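Rhogap protein (Gallus gallus, PDB 1F7C) activates the GTPase activity of RhoA and Cdc42 through its RhoGAP (BH) domain, the part of the longer GRAF protein present here. Local coordinates at residues C44-A47 with V48-G52; A163-H166 with K167-M171; L170-V173 with A174-G177; H212-I215 with F216-P220. All blocks are in the same frame, centred on the assembly; numbering follows the deposited sequence.

In the fold
All four contacts are local, within a turn or two of the all-helical RhoGAP domain, and each has a buried side (Val-48, Met-171, Leu-176, Phe-216) and an exposed one (Thr-50, Lys-167, Ala-174, Lys-214). Contact 1 lies at the C-terminal part of helix 35-51. Contacts 2 and 3 share Leu-170 and Met-171, centres about 8 Å apart, and carry the chain from helix 146-164 through helix 166-169 into helix 173-184, beside the predicted arginine finger Arg-60. Contact 4, its centre at least about 21 Å from the others, closes helix 212-217 away from that site. Threonine hydroxyls bond carbonyls near helix ends in contacts 1 and 4; contact 3 caps a helix start, while asparagine amides dominate contact 2.

Contact 1: residues C44-A47 with V48-G52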
loop_
_atom_site.group_PDB
_atom_site.type_symbol
_atom_site.label_atom_id
_atom_site.label_comp_id
_atom_site.label_asym_id
_atom_site.label_seq_id
_atom_site.Cartn_x
_atom_site.Cartn_y
_atom_site.Cartn_z
ATOM N N CYS A 44 -7.603 4.486 8.926
ATOM C CA CYS A 44 -6.345 3.883 9.341
ATOM C C CYS A 44 -5.156 4.780 9.034
ATOM O O CYS A 44 -4.222 4.884 9.833
ATOM C CB CYS A 44 -6.152 2.529 8.667
ATOM S SG CYS A 44 -7.206 1.219 9.309
ATOM N N ILE A 45 -5.187 5.429 7.878
ATOM C CA ILE A 45 -4.095 6.314 7.495
ATOM C C ILE A 45 -4.015 7.469 8.476
ATOM O O ILE A 45 -2.942 7.811 8.969
ATOM C CB ILE A 45 -4.297 6.894 6.077
ATOM C CG1 ILE A 45 -4.119 5.797 5.034
ATOM C CG2 ILE A 45 -3.324 8.023 5.825
ATOM C CD1 ILE A 45 -2.987 4.881 5.334
ATOM N N HIS A 46 -5.169 8.056 8.762
ATOM C CA HIS A 46 -5.247 9.185 9.667
ATOM C C HIS A 46 -4.727 8.892 11.062
ATOM O O HIS A 46 -4.002 9.706 11.634
ATOM C CB HIS A 46 -6.682 9.695 9.757
ATOM C CG HIS A 46 -6.831 10.885 10.649
ATOM N ND1 HIS A 46 -7.131 10.776 11.990
ATOM C CD2 HIS A 46 -6.640 12.204 10.408
ATOM C CE1 HIS A 46 -7.116 11.978 12.538
ATOM N NE2 HIS A 46 -6.821 12.861 11.602
ATOM N N ALA A 47 -5.092 7.737 11.609
ATOM C CA ALA A 47 -4.652 7.371 12.950
ATOM C C ALA A 47 -3.140 7.163 13.023
ATOM O O ALA A 47 -2.479 7.611 13.969
ATOM C CB ALA A 47 -5.375 6.106 13.419
ATOM N N VAL A 48 -2.593 6.473 12.029
ATOM C CA VAL A 48 -1.166 6.225 12.011
ATOM C C VAL A 48 -0.417 7.547 11.912
ATOM O O VAL A 48 0.553 7.764 12.619
ATOM C CB VAL A 48 -0.780 5.283 10.831
ATOM C CG1 VAL A 48 0.736 5.207 10.662
ATOM C CG2 VAL A 48 -1.311 3.896 11.105
ATOM N N GLU A 49 -0.874 8.445 11.050
ATOM C CA GLU A 49 -0.177 9.706 10.896
ATOM C C GLU A 49 -0.287 10.639 12.087
ATOM O O GLU A 49 0.715 11.208 12.507
ATOM C CB GLU A 49 -0.632 10.419 9.630
ATOM C CG GLU A 49 -0.363 9.616 8.387
ATOM C CD GLU A 49 -0.574 10.413 7.128
ATOM O OE1 GLU A 49 -1.251 11.448 7.217
ATOM O OE2 GLU A 49 -0.072 10.006 6.058
ATOM N N THR A 50 -1.488 10.792 12.638
ATOM C CA THR A 50 -1.680 11.689 13.775
ATOM C C THR A 50 -1.174 11.186 15.123
ATOM O O THR A 50 -1.020 11.983 16.045
ATOM C CB THR A 50 -3.174 12.119 13.947
ATOM O OG1 THR A 50 -4.014 10.961 14.039
ATOM C CG2 THR A 50 -3.619 12.986 12.781
ATOM N N ARG A 51 -0.909 9.890 15.263
ATOM C CA ARG A 51 -0.411 9.417 16.550
ATOM C C ARG A 51 0.505 8.208 16.550
ATOM O O ARG A 51 0.857 7.699 17.614
ATOM C CB ARG A 51 -1.580 9.176 17.515
ATOM C CG ARG A 51 -2.606 8.163 17.063
ATOM C CD ARG A 51 -3.927 8.392 17.800
ATOM N NE ARG A 51 -4.936 7.383 17.482
ATOM C CZ ARG A 51 -4.902 6.122 17.911
ATOM N NH1 ARG A 51 -3.907 5.701 18.691
ATOM N NH2 ARG A 51 -5.857 5.274 17.549
ATOM N N GLY A 52 0.924 7.751 15.379
ATOM C CA GLY A 52 1.805 6.595 15.353
ATOM C C GLY A 52 2.975 6.698 14.397
ATOM O O GLY A 52 3.690 5.713 14.182
#
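The methyl CG2 of Thr-50 lies over one face of the His-46 ring, 3.8 Å from its centroid and displaced toward the rim on the NE2 side, a CH-pi contact one helical turn apart. His-46 reaches it because CG is anti to the backbone N (chi1 -179°), which carries the ring along toward the C-terminal end of helix 35-51. Threonine suits this place because its other branch serves the backbone: OG1 donates to His-46 O at 2.7 Å, while Thr-50 N reaches the same oxygen at 2.9 Å from the opposite face of the carbonyl plane. With an alanine in place of His-46, the Thr-50 methyl would probably lose its aromatic partner. On another side of the helix Ile-45 and Glu-49 run side by side, CG2 being 3.8 Å from OE2; that carboxylate oxygen is bonded to His-158 of helix 146-164. Val-48, branched and apolar, turns inward against Leu-58 and Tyr-59. Arg-51 N closes on Ala-47 O at 3.1 Å with a bent N-H angle of 137°. The Thr-50 hydroxyl spends its proton on a carbonyl of its own helix, so an exposed residue still has an intrahelical hydrogen-bond partner.

Contact 2: residues A163-H166 with K167-M171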
loop_
_atom_site.group_PDB
_atom_site.type_symbol
_atom_site.label_atom_id
_atom_site.label_comp_id
_atom_site.label_asym_id
_atom_site.label_seq_id
_atom_site.Cartn_x
_atom_site.Cartn_y
_atom_site.Cartn_z
ATOM N N ALA A 163 7.967 6.749 5.358
ATOM C CA ALA A 163 9.373 6.560 5.005
ATOM C C ALA A 163 10.263 7.764 5.282
ATOM O O ALA A 163 11.447 7.609 5.578
ATOM C CB ALA A 163 9.507 6.147 3.526
ATOM N N ASP A 164 9.707 8.964 5.175
ATOM C CA ASP A 164 10.497 10.152 5.423
ATOM C C ASP A 164 10.890 10.244 6.911
ATOM O O ASP A 164 11.808 10.965 7.262
ATOM C CB ASP A 164 9.717 11.391 4.979
ATOM C CG ASP A 164 10.539 12.665 5.069
ATOM O OD1 ASP A 164 10.195 13.535 5.888
ATOM O OD2 ASP A 164 11.524 12.800 4.321
ATOM N N ASN A 165 10.211 9.494 7.772
ATOM C CA ASN A 165 10.503 9.493 9.199
ATOM C C ASN A 165 11.211 8.191 9.595
ATOM O O ASN A 165 11.125 7.740 10.749
ATOM C CB ASN A 165 9.199 9.656 9.993
ATOM C CG ASN A 165 9.437 9.973 11.461
ATOM O OD1 ASN A 165 10.253 10.833 11.792
ATOM N ND2 ASN A 165 8.709 9.291 12.348
ATOM N N HIS A 166 11.942 7.610 8.643
ATOM C CA HIS A 166 12.642 6.353 8.890
ATOM C C HIS A 166 13.706 6.351 10.008
ATOM O O HIS A 166 13.852 5.348 10.708
ATOM C CB HIS A 166 13.247 5.802 7.588
ATOM C CG HIS A 166 14.416 6.585 7.074
ATOM N ND1 HIS A 166 14.284 7.822 6.486
ATOM C CD2 HIS A 166 15.739 6.290 7.037
ATOM C CE1 HIS A 166 15.473 8.256 6.104
ATOM N NE2 HIS A 166 16.372 7.345 6.426
ATOM N N LYS A 167 14.443 7.445 10.186
ATOM C CA LYS A 167 15.447 7.488 11.250
ATOM C C LYS A 167 14.815 7.060 12.573
ATOM O O LYS A 167 15.446 6.390 13.389
ATOM C CB LYS A 167 16.013 8.903 11.417
ATOM C CG LYS A 167 16.974 9.349 10.331
ATOM C CD LYS A 167 18.252 8.530 10.367
ATOM C CE LYS A 167 19.300 9.091 9.407
ATOM N NZ LYS A 167 18.826 9.124 7.990
ATOM N N GLN A 168 13.560 7.442 12.769
ATOM C CA GLN A 168 12.834 7.128 13.984
ATOM C C GLN A 168 12.057 5.807 13.930
ATOM O O GLN A 168 12.206 4.957 14.819
ATOM C CB GLN A 168 11.862 8.263 14.296
ATOM C CG GLN A 168 11.965 8.851 15.681
ATOM C CD GLN A 168 11.861 7.814 16.772
ATOM O OE1 GLN A 168 12.865 7.246 17.202
ATOM N NE2 GLN A 168 10.645 7.554 17.223
ATOM N N ASN A 169 11.224 5.629 12.902
ATOM C CA ASN A 169 10.428 4.408 12.816
ATOM C C ASN A 169 11.090 3.225 12.110
ATOM O O ASN A 169 10.518 2.143 12.048
ATOM C CB ASN A 169 9.047 4.682 12.189
ATOM C CG ASN A 169 9.127 5.185 10.745
ATOM O OD1 ASN A 169 9.998 4.779 9.972
ATOM N ND2 ASN A 169 8.182 6.047 10.370
ATOM N N LEU A 170 12.294 3.440 11.593
ATOM C CA LEU A 170 13.079 2.401 10.915
ATOM C C LEU A 170 12.477 1.898 9.615
ATOM O O LEU A 170 12.986 0.952 9.042
ATOM C CB LEU A 170 13.281 1.197 11.841
ATOM C CG LEU A 170 13.556 1.484 13.323
ATOM C CD1 LEU A 170 13.685 0.165 14.093
ATOM C CD2 LEU A 170 14.827 2.326 13.454
ATOM N N MET A 171 11.398 2.512 9.144
ATOM C CA MET A 171 10.780 2.041 7.910
ATOM C C MET A 171 11.153 2.845 6.677
ATOM O O MET A 171 10.486 3.810 6.317
ATOM C CB MET A 171 9.260 1.987 8.061
ATOM C CG MET A 171 8.780 0.989 9.118
ATOM S SD MET A 171 9.458 -0.701 8.923
ATOM C CE MET A 171 8.603 -1.258 7.398
HETATM O O HOH W 1 14.335 10.269 8.765
#
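The short helix 166-169, set directly after helix 146-164, brings Asn-165 and Asn-169 together at its start and end. The carbonyl of Asn-165 takes a nearly straight bond from Asn-169 N, 3.0 Å long and in the carbonyl plane, and a second, more bent one from Gln-168 N, which stands above that plane. The two asparagine side chains meet with their amide planes 84° apart, CB of Asn-165 being 3.8 Å from ND2 of Asn-169. Both amides turn their ND2 to Ile-53 O, tying this bend to the loop after helix 35-51. Asn-169 also forms an Asx turn: with chi1 63°, its CG sits between the backbone N and the carbonyl carbon, and OD1 accepts from Met-171 N at 2.8 Å as the chain leaves the helix. A leucine in place of Asn-169 would probably leave Met-171 N without its side-chain acceptor and Ile-53 O with the Asn-165 amide alone of the two. Leu-170 carries the chain out of the helix with a positive phi of 66°. At the other end His-166 folds back, ND1 donating to Ala-163 O at 3.0 Å, while Lys-167 N lies over one face of its ring. A water joins that same nitrogen to Asp-164 O. Met-171 O returns to the end of the long helix, where Ala-163 CA makes a CH...O contact with it at 3.2 Å.

Contact 3: residues L170-V173 with A174-G177; sequences LMTV and ANLG
Asn-175, in the first turn of helix 173-184, meets the N-cap residue Thr-172 through its own backbone: Asn-175 N donates to Thr-172 OG1 at 3.2 Å with an angle of 165°. Threonine suits an N-cap because its hydroxyl can accept from a first-turn N-H that has no earlier helical carbonyl to bond. Here a chi1 of 64° folds OG1 over the start of the helix, facing that N-H. The Asn-175 amide continues past the cap to the preceding loop, ND2 donating to Leu-170 O at 2.9 Å, with that oxygen in the amide plane. That bond fixes the amide's rotation, and the Asn-175 side chain touches Arg-60, the predicted arginine finger.

Val-173 begins the helix, and its carbonyl accepts from Gly-177 N at 2.9 Å. Its branched side chain packs against Ala-163 and the helix 198-210. Leu-176 turns to the buried side and touches Val-162 and Ala-163, while Leu-176 N bonds Thr-172 O at 3.0 Å. Met-171, whose chain is bent at chi2 and chi3, brings its flexible thioether end back over the helix; its terminal methyl CE rests 3.7 Å from Leu-176 CD2.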
loop_
_atom_site.group_PDB
_atom_site.type_symbol
_atom_site.label_atom_id
_atom_site.label_comp_id
_atom_site.label_asym_id
_atom_site.label_seq_id
_atom_site.Cartn_x
_atom_site.Cartn_y
_atom_site.Cartn_z
ATOM N N LEU A 170 12.294 3.440 11.593
ATOM C CA LEU A 170 13.079 2.401 10.915
ATOM C C LEU A 170 12.477 1.898 9.615
ATOM O O LEU A 170 12.986 0.952 9.042
ATOM C CB LEU A 170 13.281 1.197 11.841
ATOM C CG LEU A 170 13.556 1.484 13.323
ATOM C CD1 LEU A 170 13.685 0.165 14.093
ATOM C CD2 LEU A 170 14.827 2.326 13.454
ATOM N N MET A 171 11.398 2.512 9.144
ATOM C CA MET A 171 10.780 2.041 7.910
ATOM C C MET A 171 11.153 2.845 6.677
ATOM O O MET A 171 10.486 3.810 6.317
ATOM C CB MET A 171 9.260 1.987 8.061
ATOM C CG MET A 171 8.780 0.989 9.118
ATOM S SD MET A 171 9.458 -0.701 8.923
ATOM C CE MET A 171 8.603 -1.258 7.398
ATOM N N THR A 172 12.236 2.429 6.035
ATOM C CA THR A 172 12.714 3.074 4.834
ATOM C C THR A 172 11.833 2.635 3.676
ATOM O O THR A 172 10.979 1.758 3.827
ATOM C CB THR A 172 14.153 2.648 4.509
ATOM O OG1 THR A 172 14.182 1.245 4.232
ATOM C CG2 THR A 172 15.078 2.947 5.683
ATOM N N VAL A 173 12.059 3.243 2.518
ATOM C CA VAL A 173 11.305 2.910 1.317
ATOM C C VAL A 173 11.453 1.409 1.041
ATOM O O VAL A 173 10.471 0.692 0.866
ATOM C CB VAL A 173 11.836 3.723 0.108
ATOM C CG1 VAL A 173 11.206 3.228 -1.184
ATOM C CG2 VAL A 173 11.533 5.204 0.317
ATOM N N ALA A 174 12.695 0.941 1.026
ATOM C CA ALA A 174 12.979 -0.464 0.779
ATOM C C ALA A 174 12.237 -1.373 1.759
ATOM O O ALA A 174 11.667 -2.382 1.348
ATOM C CB ALA A 174 14.479 -0.706 0.852
ATOM N N ASN A 175 12.239 -1.024 3.046
ATOM C CA ASN A 175 11.538 -1.826 4.046
ATOM C C ASN A 175 10.021 -1.843 3.825
ATOM O O ASN A 175 9.353 -2.828 4.118
ATOM C CB ASN A 175 11.817 -1.306 5.459
ATOM C CG ASN A 175 13.211 -1.640 5.945
ATOM O OD1 ASN A 175 13.907 -2.471 5.362
ATOM N ND2 ASN A 175 13.622 -1.000 7.033
ATOM N N LEU A 176 9.467 -0.748 3.327
ATOM C CA LEU A 176 8.040 -0.713 3.088
ATOM C C LEU A 176 7.735 -1.544 1.844
ATOM O O LEU A 176 6.700 -2.197 1.762
ATOM C CB LEU A 176 7.563 0.737 2.937
ATOM C CG LEU A 176 7.650 1.523 4.256
ATOM C CD1 LEU A 176 7.440 3.014 4.018
ATOM C CD2 LEU A 176 6.618 0.977 5.240
ATOM N N GLY A 177 8.651 -1.531 0.884
ATOM C CA GLY A 177 8.457 -2.305 -0.332
ATOM C C GLY A 177 8.329 -3.794 -0.045
ATOM O O GLY A 177 7.529 -4.491 -0.673
HETATM O O HOH W 2 15.330 2.542 1.294
#

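Contact 4: residues H212-I215 with F216-P220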
loop_
_atom_site.group_PDB
_atom_site.type_symbol
_atom_site.label_atom_id
_atom_site.label_comp_id
_atom_site.label_asym_id
_atom_site.label_seq_id
_atom_site.Cartn_x
_atom_site.Cartn_y
_atom_site.Cartn_z
ATOM N N HIS A 212 5.520 9.295 -6.113
ATOM C CA HIS A 212 4.071 9.408 -6.014
ATOM C C HIS A 212 3.506 10.747 -6.494
ATOM O O HIS A 212 2.460 10.778 -7.137
ATOM C CB HIS A 212 3.607 9.094 -4.581
ATOM C CG HIS A 212 3.925 10.165 -3.590
ATOM N ND1 HIS A 212 3.044 11.182 -3.287
ATOM C CD2 HIS A 212 5.037 10.401 -2.856
ATOM C CE1 HIS A 212 3.599 11.997 -2.409
ATOM N NE2 HIS A 212 4.808 11.547 -2.131
ATOM N N GLU A 213 4.196 11.847 -6.212
ATOM C CA GLU A 213 3.715 13.160 -6.640
ATOM C C GLU A 213 3.554 13.209 -8.151
ATOM O O GLU A 213 2.484 13.511 -8.660
ATOM C CB GLU A 213 4.687 14.254 -6.203
ATOM C CG GLU A 213 5.053 14.192 -4.730
ATOM C CD GLU A 213 4.819 15.513 -4.004
ATOM O OE1 GLU A 213 5.118 15.587 -2.788
ATOM O OE2 GLU A 213 4.331 16.470 -4.651
ATOM N N LYS A 214 4.627 12.901 -8.863
ATOM C CA LYS A 214 4.611 12.920 -10.316
ATOM C C LYS A 214 3.636 11.901 -10.902
ATOM O O LYS A 214 2.809 12.236 -11.749
ATOM C CB LYS A 214 6.019 12.654 -10.852
ATOM C CG LYS A 214 6.094 12.452 -12.356
ATOM C CD LYS A 214 7.495 12.019 -12.771
ATOM C CE LYS A 214 7.585 11.699 -14.265
ATOM N NZ LYS A 214 7.322 12.884 -15.135
ATOM N N ILE A 215 3.722 10.661 -10.432
ATOM C CA ILE A 215 2.868 9.599 -10.934
ATOM C C ILE A 215 1.373 9.803 -10.739
ATOM O O ILE A 215 0.599 9.586 -11.675
ATOM C CB ILE A 215 3.276 8.239 -10.331
ATOM C CG1 ILE A 215 4.569 7.759 -10.998
ATOM C CG2 ILE A 215 2.147 7.222 -10.499
ATOM C CD1 ILE A 215 5.224 6.607 -10.282
ATOM N N PHE A 216 0.956 10.216 -9.543
ATOM C CA PHE A 216 -0.471 10.397 -9.293
ATOM C C PHE A 216 -1.060 11.783 -9.541
ATOM O O PHE A 216 -2.261 11.906 -9.774
ATOM C CB PHE A 216 -0.830 9.972 -7.867
ATOM C CG PHE A 216 -0.591 8.520 -7.586
ATOM C CD1 PHE A 216 0.612 8.095 -7.029
ATOM C CD2 PHE A 216 -1.561 7.568 -7.907
ATOM C CE1 PHE A 216 0.852 6.746 -6.796
ATOM C CE2 PHE A 216 -1.332 6.211 -7.681
ATOM C CZ PHE A 216 -0.124 5.802 -7.126
ATOM N N ASN A 217 -0.243 12.829 -9.497
ATOM C CA ASN A 217 -0.796 14.165 -9.694
ATOM C C ASN A 217 -0.674 14.745 -11.094
ATOM O O ASN A 217 -1.176 15.833 -11.353
ATOM C CB ASN A 217 -0.206 15.135 -8.673
ATOM C CG ASN A 217 -0.532 14.735 -7.248
ATOM O OD1 ASN A 217 -1.639 14.274 -6.964
ATOM N ND2 ASN A 217 0.424 14.921 -6.341
ATOM N N THR A 218 -0.028 14.016 -11.999
ATOM C CA THR A 218 0.127 14.476 -13.377
ATOM C C THR A 218 -0.207 13.341 -14.348
ATOM O O THR A 218 -0.118 12.165 -13.995
ATOM C CB THR A 218 1.572 14.948 -13.659
ATOM O OG1 THR A 218 2.377 13.821 -14.027
ATOM C CG2 THR A 218 2.179 15.615 -12.423
ATOM N N VAL A 219 -0.594 13.702 -15.568
ATOM C CA VAL A 219 -0.926 12.733 -16.610
ATOM C C VAL A 219 0.348 12.336 -17.345
ATOM O O VAL A 219 1.221 13.165 -17.578
ATOM C CB VAL A 219 -1.931 13.327 -17.615
ATOM C CG1 VAL A 219 -2.041 12.432 -18.846
ATOM C CG2 VAL A 219 -3.293 13.484 -16.946
ATOM N N PRO A 220 0.476 11.056 -17.720
ATOM C CA PRO A 220 1.695 10.645 -18.424
ATOM C C PRO A 220 1.970 11.367 -19.745
ATOM O O PRO A 220 1.048 11.795 -20.449
ATOM C CB PRO A 220 1.515 9.132 -18.582
ATOM C CG PRO A 220 0.026 8.947 -18.544
ATOM C CD PRO A 220 -0.412 9.907 -17.476
HETATM O O HOH W 3 0.671 12.496 -3.996
#
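Two regular helical bonds join 212-215 to 216-220: Phe-216 N donates to His-212 O and Asn-217 N to Glu-213 O, each at 2.9 Å. The next bond of the series is stretched: Thr-218 N is only weakly bonded to Lys-214 O at 3.4 Å, and from Thr-218 on the chain leaves helical angles, psi 156°. Its side chain supplies a stronger link to the same carbonyl, OG1 donating to Lys-214 O at 2.8 Å. A chi1 of 86° swings the hydroxyl back over the last turn, and the beta-branched threonine also lays CG2 against that oxygen.

This is the C-terminal end of helix 212-217, the last helix of the modelled domain, and it rests on helices 130-141 and 146-164. Thr-218 O joins the first of these through a hydrogen bond from His-138 NE2. Phe-216 and Ile-215 supply the buried, apolar side. Ile-215 CG2 stands over one face of the Phe-216 ring, 4.0 Å from the centroid and 16° off the normal, in a CH-pi contact between neighbours in sequence. His-212 CA comes to the ring's edge in its plane, 3.8 Å from CD1. Beyond the helix, the phenyl ring stacks with His-153 and touches Leu-152 and Val-141, a place suited to a broad aromatic group.

Glu-213 and Asn-217 lie on the exposed side, with His-212 only partly exposed. CG of Glu-213 lies above one face of the His-212 imidazole. In the plane of that ring, a water sits 2.8 Å from ND1 of His-212 and takes a weak bond from Asn-217 ND2.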